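Local coordinates for protein rhodopsin (Todarodes pacificus, PDB 3AYN) that absorbs light through covalently bound retinal and, once the chromophore isomerises, activates G-protein signalling to phospholipase C in low-light vision, at residues Ile47-Asn52 / Ser79-Ser84; Lys99-Gly104 / Cys184-Asp189; Ala260-Val265 / Met313-Ser318; Ser275-Val280 / Leu299-Ala304. All blocks are in the same frame, centred on the assembly; numbering follows the deposited sequence.

Contact 1. Residues Ile47-Asn52 / Ser79-Ser84. With PLM (palmitic acid), chain D.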
# COMPACT_ATOMS: atom_id res chain seq x y z
N ILE A 47 3.58 -14.66 -2.26
CA ILE A 47 2.44 -13.98 -2.86
C ILE A 47 2.76 -12.54 -3.15
O ILE A 47 2.46 -12.04 -4.23
CB ILE A 47 1.20 -14.06 -1.94
CG1 ILE A 47 0.78 -15.52 -1.78
CG2 ILE A 47 0.06 -13.24 -2.50
CD1 ILE A 47 -0.45 -15.72 -0.91
N GLY A 48 3.38 -11.86 -2.18
CA GLY A 48 3.74 -10.47 -2.36
C GLY A 48 4.67 -10.23 -3.54
O GLY A 48 4.36 -9.44 -4.44
N CYS A 49 5.82 -10.90 -3.54
CA CYS A 49 6.78 -10.73 -4.63
C CYS A 49 6.17 -11.26 -5.93
O CYS A 49 6.30 -10.63 -6.99
CB CYS A 49 8.09 -11.46 -4.32
SG CYS A 49 8.93 -10.92 -2.80
N GLY A 50 5.50 -12.40 -5.86
CA GLY A 50 4.88 -12.95 -7.04
C GLY A 50 3.87 -11.99 -7.64
O GLY A 50 4.00 -11.58 -8.79
N GLY A 51 2.87 -11.62 -6.84
CA GLY A 51 1.83 -10.73 -7.31
C GLY A 51 2.31 -9.35 -7.72
O GLY A 51 1.87 -8.82 -8.74
N ASN A 52 3.19 -8.75 -6.93
CA ASN A 52 3.67 -7.41 -7.27
C ASN A 52 4.58 -7.40 -8.49
O ASN A 52 4.64 -6.42 -9.23
CB ASN A 52 4.36 -6.78 -6.06
CG ASN A 52 3.37 -6.36 -5.00
OD1 ASN A 52 2.42 -5.62 -5.28
ND2 ASN A 52 3.57 -6.83 -3.77
N SER A 79 6.98 -0.84 -4.27
CA SER A 79 6.95 -0.62 -2.83
C SER A 79 6.53 -1.91 -2.12
O SER A 79 7.21 -2.38 -1.20
CB SER A 79 5.94 0.49 -2.50
OG SER A 79 5.94 0.81 -1.12
N ASP A 80 5.42 -2.48 -2.56
CA ASP A 80 4.91 -3.70 -1.95
C ASP A 80 5.79 -4.91 -2.22
O ASP A 80 5.85 -5.84 -1.40
CB ASP A 80 3.49 -3.94 -2.44
CG ASP A 80 2.54 -2.90 -1.94
OD1 ASP A 80 1.40 -2.84 -2.45
OD2 ASP A 80 2.93 -2.14 -1.03
N PHE A 81 6.46 -4.92 -3.36
CA PHE A 81 7.35 -6.01 -3.70
C PHE A 81 8.49 -6.06 -2.68
O PHE A 81 8.71 -7.08 -2.03
CB PHE A 81 7.95 -5.82 -5.10
CG PHE A 81 8.96 -6.87 -5.46
CD1 PHE A 81 8.56 -8.10 -5.95
CD2 PHE A 81 10.32 -6.65 -5.23
CE1 PHE A 81 9.49 -9.09 -6.20
CE2 PHE A 81 11.26 -7.64 -5.48
CZ PHE A 81 10.85 -8.86 -5.96
N THR A 82 9.19 -4.93 -2.54
CA THR A 82 10.32 -4.78 -1.62
C THR A 82 9.94 -5.01 -0.16
O THR A 82 10.74 -5.53 0.62
CB THR A 82 10.97 -3.36 -1.75
OG1 THR A 82 11.03 -2.98 -3.13
CG2 THR A 82 12.39 -3.35 -1.18
N PHE A 83 8.73 -4.63 0.20
CA PHE A 83 8.27 -4.83 1.58
C PHE A 83 8.17 -6.33 1.85
O PHE A 83 8.72 -6.84 2.83
CB PHE A 83 6.90 -4.20 1.79
CG PHE A 83 6.47 -4.16 3.22
CD1 PHE A 83 6.60 -3.00 3.96
CD2 PHE A 83 5.97 -5.30 3.84
CE1 PHE A 83 6.23 -2.96 5.31
CE2 PHE A 83 5.59 -5.28 5.19
CZ PHE A 83 5.73 -4.10 5.92
N SER A 84 7.49 -7.02 0.94
CA SER A 84 7.28 -8.45 1.05
C SER A 84 8.59 -9.23 1.02
O SER A 84 8.75 -10.22 1.73
CB SER A 84 6.35 -8.92 -0.08
OG SER A 84 5.14 -8.18 -0.09
C1 PLM D . 12.67 -3.48 -18.09
O2 PLM D . 13.20 -4.21 -18.91
C2 PLM D . 11.51 -4.02 -17.27
C3 PLM D . 11.45 -3.44 -15.85
C4 PLM D . 11.21 -4.55 -14.84
C5 PLM D . 11.31 -4.05 -13.43
C6 PLM D . 11.07 -5.21 -12.49
C7 PLM D . 11.60 -4.89 -11.11
C8 PLM D . 11.37 -6.06 -10.13
C9 PLM D . 11.78 -5.68 -8.69
CA PLM D . 13.22 -6.02 -8.37
CB PLM D . 13.82 -4.97 -7.45
CC PLM D . 14.37 -5.58 -6.18
CD PLM D . 14.96 -4.52 -5.28
CE PLM D . 15.03 -5.00 -3.85
CF PLM D . 16.41 -4.81 -3.24
CG PLM D . 16.47 -5.30 -1.80
O HOH W 1 1.29 -2.81 -5.10
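Phe81 swings its ring away from its own backbone N (chi1 176°) and lays it against Cys49, whose SG is turned back beside its own N (chi1 -58°) and settles over the ring. This is the antiparallel packing of transmembrane helices 1 and 2 (31-61 and 70-87) of the seven-transmembrane receptor fold, and it carries the asparagine and aspartate pair familiar from class A receptors. The axes of the two short segments approach to 8.0 Å with 156° between their directions. Cys49 SG stands 4.3 Å from the centroid of the Phe81 ring, a sulfur-aromatic contact over the face. Palmitic acid C9 lies over the opposite face, 3.8 Å from Phe81 CE2, and the carbonyl O of Cys49 lies in the ring plane at the edge.

Asn52 and Asp80 are joined through a water rather than directly, their amide and carboxylate planes well inclined to each other. The water donates to Asn52 OD1 at 3.0 Å and to Asp80 OD1 at 2.7 Å, so one water spends both its hydrogens on the two buried groups. Asn52 ND2 bonds onward to the carbonyl of Ala308, and Asp80 OD2 to the hydroxyl of Ser122 on helix 104-138. Where the backbones come near each other, Gly48 lets Ser84 OG lie 3.5 Å from Gly48 CA. That hydroxyl donates to Asp80 O at 2.8 Å, and Ser84 N reaches the same carbonyl oxygen from the other face of its plane.

Contact 2. Residues Lys99-Gly104 / Cys184-Asp189. With RET (retinal), chain C.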
# COMPACT_ATOMS: atom_id res chain seq x y z
N LYS A 99 13.83 -19.40 16.30
CA LYS A 99 13.34 -18.75 17.50
C LYS A 99 14.34 -17.68 17.96
O LYS A 99 14.54 -17.46 19.15
CB LYS A 99 13.12 -19.81 18.58
CG LYS A 99 12.13 -20.89 18.13
CD LYS A 99 12.46 -22.28 18.65
CE LYS A 99 12.41 -22.35 20.16
NZ LYS A 99 12.60 -23.75 20.64
N LYS A 100 14.96 -17.02 16.98
CA LYS A 100 15.94 -15.97 17.25
C LYS A 100 16.36 -15.21 15.99
O LYS A 100 16.44 -15.79 14.92
CB LYS A 100 17.18 -16.58 17.91
CG LYS A 100 18.18 -15.55 18.39
CD LYS A 100 19.13 -16.16 19.40
CE LYS A 100 18.36 -16.67 20.62
NZ LYS A 100 17.54 -15.58 21.22
N TRP A 101 16.60 -13.91 16.15
CA TRP A 101 17.04 -13.04 15.04
C TRP A 101 18.55 -13.16 14.98
O TRP A 101 19.27 -12.52 15.75
CB TRP A 101 16.64 -11.58 15.27
CG TRP A 101 17.19 -10.61 14.23
CD1 TRP A 101 18.39 -9.95 14.27
CD2 TRP A 101 16.55 -10.19 13.01
NE1 TRP A 101 18.54 -9.15 13.16
CE2 TRP A 101 17.43 -9.29 12.36
CE3 TRP A 101 15.33 -10.50 12.40
CZ2 TRP A 101 17.11 -8.68 11.13
CZ3 TRP A 101 15.02 -9.90 11.18
CH2 TRP A 101 15.91 -9.00 10.56
N ILE A 102 19.02 -13.99 14.05
CA ILE A 102 20.44 -14.27 13.87
C ILE A 102 21.14 -13.42 12.83
O ILE A 102 22.24 -13.79 12.41
CB ILE A 102 20.64 -15.72 13.41
CG1 ILE A 102 19.76 -15.96 12.18
CG2 ILE A 102 20.32 -16.68 14.55
CD1 ILE A 102 20.21 -17.08 11.28
N PHE A 103 20.56 -12.30 12.42
CA PHE A 103 21.18 -11.50 11.37
C PHE A 103 21.87 -10.21 11.75
O PHE A 103 22.26 -9.43 10.87
CB PHE A 103 20.15 -11.23 10.26
CG PHE A 103 19.62 -12.49 9.64
CD1 PHE A 103 20.46 -13.31 8.88
CD2 PHE A 103 18.30 -12.89 9.85
CE1 PHE A 103 20.00 -14.51 8.34
CE2 PHE A 103 17.82 -14.09 9.32
CZ PHE A 103 18.68 -14.90 8.57
N GLY A 104 22.05 -9.97 13.04
CA GLY A 104 22.73 -8.76 13.49
C GLY A 104 21.91 -7.49 13.55
O GLY A 104 20.82 -7.39 12.97
N CYS A 184 11.63 -11.68 16.44
CA CYS A 184 12.08 -12.32 15.21
C CYS A 184 11.87 -11.45 13.99
O CYS A 184 11.87 -11.93 12.86
CB CYS A 184 11.39 -13.66 15.02
SG CYS A 184 12.07 -14.88 16.13
N ASN A 185 11.65 -10.17 14.24
CA ASN A 185 11.50 -9.21 13.17
C ASN A 185 11.76 -7.87 13.86
O ASN A 185 11.80 -7.81 15.09
CB ASN A 185 10.11 -9.27 12.53
CG ASN A 185 9.03 -8.64 13.39
OD1 ASN A 185 8.48 -9.28 14.29
ND2 ASN A 185 8.74 -7.36 13.11
N CYS A 186 11.96 -6.82 13.08
CA CYS A 186 12.24 -5.52 13.67
C CYS A 186 11.23 -4.47 13.25
O CYS A 186 10.42 -4.69 12.35
CB CYS A 186 13.68 -5.12 13.30
SG CYS A 186 14.90 -6.11 14.24
N SER A 187 11.25 -3.34 13.94
CA SER A 187 10.35 -2.22 13.66
C SER A 187 10.89 -1.04 14.46
O SER A 187 11.98 -1.13 15.02
CB SER A 187 8.92 -2.55 14.10
OG SER A 187 8.01 -1.54 13.71
N PHE A 188 10.14 0.06 14.51
CA PHE A 188 10.58 1.22 15.28
C PHE A 188 10.26 1.05 16.76
O PHE A 188 9.38 0.28 17.12
CB PHE A 188 9.95 2.51 14.73
CG PHE A 188 8.47 2.61 14.92
CD1 PHE A 188 7.94 3.46 15.89
CD2 PHE A 188 7.60 1.88 14.12
CE1 PHE A 188 6.56 3.59 16.05
CE2 PHE A 188 6.22 2.01 14.27
CZ PHE A 188 5.70 2.87 15.24
N ASP A 189 11.00 1.76 17.61
CA ASP A 189 10.80 1.67 19.05
C ASP A 189 9.62 2.53 19.53
O ASP A 189 9.71 3.76 19.54
CB ASP A 189 12.08 2.08 19.77
CG ASP A 189 12.01 1.85 21.26
OD1 ASP A 189 11.16 1.06 21.72
OD2 ASP A 189 12.83 2.44 21.99
C1 RET C . 2.61 3.73 11.50
C2 RET C . 1.08 3.80 11.21
C3 RET C . 0.56 2.86 10.14
C4 RET C . 1.35 3.00 8.85
C5 RET C . 2.86 2.92 9.03
C6 RET C . 3.46 3.25 10.24
C7 RET C . 4.98 3.17 10.43
C8 RET C . 5.76 2.09 10.44
C9 RET C . 7.22 1.95 10.57
C10 RET C . 7.85 0.76 10.57
C11 RET C . 7.22 -0.52 10.52
C12 RET C . 7.79 -1.74 10.44
C13 RET C . 7.07 -2.98 10.45
C14 RET C . 7.73 -4.18 10.31
C15 RET C . 7.05 -5.45 10.32
C16 RET C . 3.02 5.13 11.95
C17 RET C . 2.85 2.79 12.70
C18 RET C . 3.55 2.46 7.78
C19 RET C . 8.06 3.21 10.66
C20 RET C . 5.55 -2.92 10.60
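The first extracellular loop carries the WxFG motif known from class A receptors, and its tryptophan, Trp101, meets the cysteine that fastens the second extracellular loop over retinal. Cys186 SG, which forms the disulfide with Cys108 of helix 104-138, sits over the face of the indole, 4.5 Å from the centroid of the six-membered ring of Trp101. At the edge, in the ring plane, the carbonyl O of Cys184 lies 3.8 Å from Trp101 CE3. Cys184 SG comes 3.7 Å from Lys100 N.

The rotation of the indole is set within its own loop: Trp101 NE1 donates to Gly104 O at 2.9 Å, nearly straight at 168° and almost in the ring plane. Beyond the disulfide, strand 186-188 runs along the chromophore, with Ser187 OG 3.3 Å from retinal C12 and Phe188 CD2 3.6 Å from retinal C9. No hydrogen bond crosses between the two segments. The contact therefore rests on van der Waals and sulfur-aromatic attraction, while the disulfide to Cys108 holds the sulfur and the bond from NE1 to Gly104 O holds the ring.

Contact 3. Residues Ala260-Val265 / Met313-Ser318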
# COMPACT_ATOMS: atom_id res chain seq x y z
N ALA A 260 -11.31 4.61 -9.84
CA ALA A 260 -11.37 5.41 -8.62
C ALA A 260 -11.87 4.51 -7.51
O ALA A 260 -11.37 4.56 -6.37
CB ALA A 260 -12.31 6.58 -8.82
N LYS A 261 -12.85 3.68 -7.83
CA LYS A 261 -13.40 2.75 -6.86
C LYS A 261 -12.26 1.86 -6.37
O LYS A 261 -12.00 1.78 -5.17
CB LYS A 261 -14.50 1.90 -7.48
CG LYS A 261 -15.88 2.55 -7.46
CD LYS A 261 -16.88 1.66 -8.19
CE LYS A 261 -18.30 2.21 -8.10
NZ LYS A 261 -18.43 3.58 -8.69
N ILE A 262 -11.59 1.20 -7.31
CA ILE A 262 -10.46 0.34 -6.98
C ILE A 262 -9.51 1.03 -6.00
O ILE A 262 -9.15 0.46 -4.96
CB ILE A 262 -9.64 -0.04 -8.24
CG1 ILE A 262 -10.55 -0.69 -9.28
CG2 ILE A 262 -8.51 -1.01 -7.85
CD1 ILE A 262 -9.85 -1.02 -10.58
N SER A 263 -9.11 2.25 -6.33
CA SER A 263 -8.21 3.03 -5.49
C SER A 263 -8.66 3.04 -4.04
O SER A 263 -7.84 2.87 -3.13
CB SER A 263 -8.13 4.48 -5.97
OG SER A 263 -7.31 4.59 -7.11
N ILE A 264 -9.95 3.24 -3.83
CA ILE A 264 -10.51 3.27 -2.49
C ILE A 264 -10.42 1.93 -1.79
O ILE A 264 -10.14 1.86 -0.59
CB ILE A 264 -11.99 3.77 -2.51
CG1 ILE A 264 -12.01 5.30 -2.62
CG2 ILE A 264 -12.73 3.32 -1.26
CD1 ILE A 264 -13.37 5.87 -2.86
N VAL A 265 -10.63 0.84 -2.52
CA VAL A 265 -10.55 -0.47 -1.89
C VAL A 265 -9.13 -0.79 -1.40
O VAL A 265 -8.96 -1.30 -0.30
CB VAL A 265 -11.01 -1.59 -2.84
CG1 VAL A 265 -10.85 -2.95 -2.17
CG2 VAL A 265 -12.46 -1.37 -3.23
N MET A 313 -3.94 -8.90 -5.99
CA MET A 313 -5.12 -9.76 -6.02
C MET A 313 -6.39 -8.92 -6.20
O MET A 313 -7.34 -9.35 -6.86
CB MET A 313 -5.18 -10.59 -4.74
CG MET A 313 -3.86 -11.27 -4.43
SD MET A 313 -3.96 -12.55 -3.19
CE MET A 313 -3.79 -11.59 -1.68
N ILE A 314 -6.41 -7.72 -5.62
CA ILE A 314 -7.55 -6.82 -5.74
C ILE A 314 -7.71 -6.46 -7.22
O ILE A 314 -8.81 -6.52 -7.78
CB ILE A 314 -7.33 -5.53 -4.91
CG1 ILE A 314 -7.45 -5.84 -3.42
CG2 ILE A 314 -8.34 -4.47 -5.28
CD1 ILE A 314 -7.04 -4.69 -2.52
N TYR A 315 -6.59 -6.08 -7.84
CA TYR A 315 -6.55 -5.72 -9.26
C TYR A 315 -7.05 -6.85 -10.15
O TYR A 315 -7.84 -6.64 -11.07
CB TYR A 315 -5.12 -5.40 -9.69
CG TYR A 315 -4.48 -4.18 -9.06
CD1 TYR A 315 -3.15 -4.23 -8.64
CD2 TYR A 315 -5.17 -2.98 -8.93
CE1 TYR A 315 -2.51 -3.11 -8.12
CE2 TYR A 315 -4.53 -1.84 -8.41
CZ TYR A 315 -3.20 -1.92 -8.00
OH TYR A 315 -2.57 -0.82 -7.48
N SER A 316 -6.58 -8.06 -9.86
CA SER A 316 -6.92 -9.24 -10.65
C SER A 316 -8.40 -9.59 -10.71
O SER A 316 -8.82 -10.31 -11.62
CB SER A 316 -6.14 -10.46 -10.14
OG SER A 316 -6.63 -10.89 -8.89
N VAL A 317 -9.19 -9.08 -9.77
CA VAL A 317 -10.62 -9.37 -9.77
C VAL A 317 -11.49 -8.17 -10.12
O VAL A 317 -12.71 -8.30 -10.23
CB VAL A 317 -11.10 -9.91 -8.39
CG1 VAL A 317 -10.33 -11.15 -8.01
CG2 VAL A 317 -10.94 -8.84 -7.33
N SER A 318 -10.88 -7.00 -10.33
CA SER A 318 -11.65 -5.80 -10.64
C SER A 318 -11.08 -4.90 -11.71
O SER A 318 -11.78 -4.01 -12.20
CB SER A 318 -11.82 -4.97 -9.37
OG SER A 318 -10.59 -4.41 -8.97
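Segments 260-265 and 313-318 run nearly antiparallel, 150° apart in direction, but their axes stay 10.6 Å apart and the closest pair of CA atoms, in Ile262 and Ser318, is 7.2 Å apart. Side chains therefore do most of the bridging, Ile262 foremost. Its two branches part company: CG2 goes to the ring of Tyr315, 4.0 Å from CD2, while CG1 comes 3.7 Å from Ser318 OG. The same CG2 also meets Ile314 CG2 at 4.3 Å. One turn further along, Val265 CG1 touches Ile314 CD1 at 4.2 Å, on the outer side of the contact.

Tyr315 is the tyrosine of the NPxxY motif, on helix 311-318 at the cytoplasmic end of the bundle. It leaves its backbone pointing away from helix 246-286, yet with CG beside the backbone N (chi1 -66°) the ring lies across the Ile262 side chain at about a right angle. Ser318 folds its hydroxyl back to donate to Ile314 O at 3.0 Å, from above the carbonyl plane; Val317 N reaches that oxygen from the other face. The Ser318 hydroxyl is thus turned back onto its own helix, and Ile262 packs on its flank. Around this junction, Tyr315 also rests on Ile73 and Leu76 of helix 70-87, while Ser263 of helix 246-286 packs on Ile129 and Arg133 of helix 104-138 and on Tyr220 of helix 195-224.

Contact 4. Residues Ser275-Val280 / Leu299-Ala304. With RET (retinal), chain C.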
# COMPACT_ATOMS: atom_id res chain seq x y z
N SER A 275 -3.95 0.11 10.73
CA SER A 275 -4.55 0.76 11.89
C SER A 275 -4.49 -0.03 13.19
O SER A 275 -4.23 0.53 14.25
CB SER A 275 -5.99 1.15 11.57
OG SER A 275 -5.99 2.18 10.58
N PRO A 276 -4.73 -1.35 13.15
CA PRO A 276 -4.66 -2.11 14.40
C PRO A 276 -3.28 -1.96 15.06
O PRO A 276 -3.15 -1.46 16.19
CB PRO A 276 -4.94 -3.54 13.96
CG PRO A 276 -5.87 -3.35 12.79
CD PRO A 276 -5.28 -2.18 12.05
N TYR A 277 -2.24 -2.39 14.34
CA TYR A 277 -0.86 -2.33 14.81
C TYR A 277 -0.52 -0.93 15.29
O TYR A 277 0.07 -0.74 16.36
CB TYR A 277 0.10 -2.75 13.68
CG TYR A 277 1.56 -2.76 14.08
CD1 TYR A 277 2.45 -1.76 13.64
CD2 TYR A 277 2.06 -3.76 14.94
CE1 TYR A 277 3.78 -1.75 14.05
CE2 TYR A 277 3.39 -3.76 15.35
CZ TYR A 277 4.24 -2.76 14.90
OH TYR A 277 5.56 -2.78 15.31
N ALA A 278 -0.90 0.06 14.49
CA ALA A 278 -0.66 1.45 14.83
C ALA A 278 -1.17 1.71 16.24
O ALA A 278 -0.45 2.24 17.09
CB ALA A 278 -1.40 2.36 13.86
N VAL A 279 -2.41 1.32 16.49
CA VAL A 279 -3.04 1.50 17.78
C VAL A 279 -2.26 0.81 18.89
O VAL A 279 -1.97 1.43 19.91
CB VAL A 279 -4.51 1.00 17.73
CG1 VAL A 279 -5.11 0.89 19.12
CG2 VAL A 279 -5.35 1.96 16.88
N VAL A 280 -1.91 -0.46 18.70
CA VAL A 280 -1.15 -1.19 19.71
C VAL A 280 0.14 -0.46 20.04
O VAL A 280 0.62 -0.51 21.17
CB VAL A 280 -0.77 -2.59 19.24
CG1 VAL A 280 -0.03 -3.31 20.36
CG2 VAL A 280 -2.01 -3.35 18.82
N LEU A 299 0.66 -10.63 16.50
CA LEU A 299 -0.46 -10.91 15.61
C LEU A 299 -0.94 -9.70 14.79
O LEU A 299 -1.33 -9.85 13.63
CB LEU A 299 -1.63 -11.51 16.40
CG LEU A 299 -1.71 -13.05 16.45
CD1 LEU A 299 -0.46 -13.68 17.07
CD2 LEU A 299 -2.94 -13.43 17.25
N PRO A 300 -0.93 -8.49 15.39
CA PRO A 300 -1.38 -7.34 14.60
C PRO A 300 -0.30 -6.84 13.62
O PRO A 300 -0.61 -6.16 12.65
CB PRO A 300 -1.73 -6.30 15.67
CG PRO A 300 -2.11 -7.15 16.85
CD PRO A 300 -1.03 -8.20 16.83
N VAL A 301 0.97 -7.18 13.88
CA VAL A 301 2.05 -6.76 12.98
C VAL A 301 2.04 -7.67 11.75
O VAL A 301 2.32 -7.23 10.64
CB VAL A 301 3.49 -6.79 13.65
CG1 VAL A 301 4.05 -8.21 13.71
CG2 VAL A 301 4.45 -5.89 12.87
N MET A 302 1.70 -8.94 11.96
CA MET A 302 1.62 -9.88 10.85
C MET A 302 0.53 -9.40 9.88
O MET A 302 0.73 -9.36 8.66
CB MET A 302 1.29 -11.28 11.35
CG MET A 302 2.29 -11.79 12.36
SD MET A 302 3.97 -11.49 11.79
CE MET A 302 4.36 -13.07 11.09
N PHE A 303 -0.62 -9.03 10.44
CA PHE A 303 -1.74 -8.54 9.66
C PHE A 303 -1.27 -7.33 8.85
O PHE A 303 -1.58 -7.20 7.67
CB PHE A 303 -2.88 -8.13 10.60
CG PHE A 303 -4.20 -7.93 9.91
CD1 PHE A 303 -4.86 -8.99 9.30
CD2 PHE A 303 -4.78 -6.66 9.84
CE1 PHE A 303 -6.08 -8.80 8.64
CE2 PHE A 303 -5.99 -6.45 9.17
CZ PHE A 303 -6.64 -7.53 8.57
N ALA A 304 -0.50 -6.46 9.50
CA ALA A 304 0.01 -5.26 8.82
C ALA A 304 0.99 -5.63 7.70
O ALA A 304 0.88 -5.13 6.58
CB ALA A 304 0.68 -4.32 9.83
C1 RET C . 2.61 3.73 11.50
C2 RET C . 1.08 3.80 11.21
C3 RET C . 0.56 2.86 10.14
C4 RET C . 1.35 3.00 8.85
C5 RET C . 2.86 2.92 9.03
C6 RET C . 3.46 3.25 10.24
C7 RET C . 4.98 3.17 10.43
C8 RET C . 5.76 2.09 10.44
C9 RET C . 7.22 1.95 10.57
C10 RET C . 7.85 0.76 10.57
C11 RET C . 7.22 -0.52 10.52
C12 RET C . 7.79 -1.74 10.44
C13 RET C . 7.07 -2.98 10.45
C14 RET C . 7.73 -4.18 10.31
C15 RET C . 7.05 -5.45 10.32
C16 RET C . 3.02 5.13 11.95
C17 RET C . 2.85 2.79 12.70
C18 RET C . 3.55 2.46 7.78
C19 RET C . 8.06 3.21 10.66
C20 RET C . 5.55 -2.92 10.60
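Tyr277 begins its contact at CB, which lies 3.6 Å from Pro300 O and 4.2 Å from Ala304 CB, spanning a full turn of the facing helix. The ring carbon CG turns away from the backbone N (chi1 -178°), laying the ring alongside Val301, the two side chains pointing the same way. CD2 is 3.6 Å from Val301 CB; farther out, CE2 meets Val301 CG2. That methyl sits over the ring face, displaced toward the rim and 3.9 Å from the ring centroid, a CH-pi contact. CE1, on the other side, comes 4.1 Å from retinal C20, one of the two methyls on the polyene.

Here transmembrane helices 6 and 7 of the receptor fold (246-286 and 294-306), crossing at 143° between their directions, form part of the wall of the chromophore pocket. Both are kinked at a proline, Pro276 and Pro300, where the ring nitrogen makes no bond to the preceding turn; in the first the N of Tyr277 lacks one too. Lys305, which carries the retinal, follows directly after segment 299-304, and Val301 CG2 is 3.7 Å from retinal C15, so one methyl touches both the tyrosine ring and the chromophore. Val280 CG2 packs on Pro300 CG at 4.3 Å, a turn nearer the extracellular end. At the tip, Tyr277 OH is hydrogen-bonded to Glu180 OE1 and probably to Ser187 OG, both on the second extracellular loop.

Overall arrangement
All four contacts belong to one seven-transmembrane bundle. Contact 2 lies at its extracellular end and contact 3 on the opposite side of the chain's centre, their centres 33 Å apart. Contact 1 comes first along the chain, then contact 2; contact 4 is nested inside the loop closed by contact 3, and both use helix 246-286. Contacts 2 and 4, with centres 17 Å apart, meet at retinal, which both touch. Contact 1 touches contact 3 where Ile47 packs on Met313. Helices 294-306 and 311-318, which follow each other in the chain, place contacts 4 and 3 at successive levels of the bundle, one beside retinal and one at the cytoplasmic end.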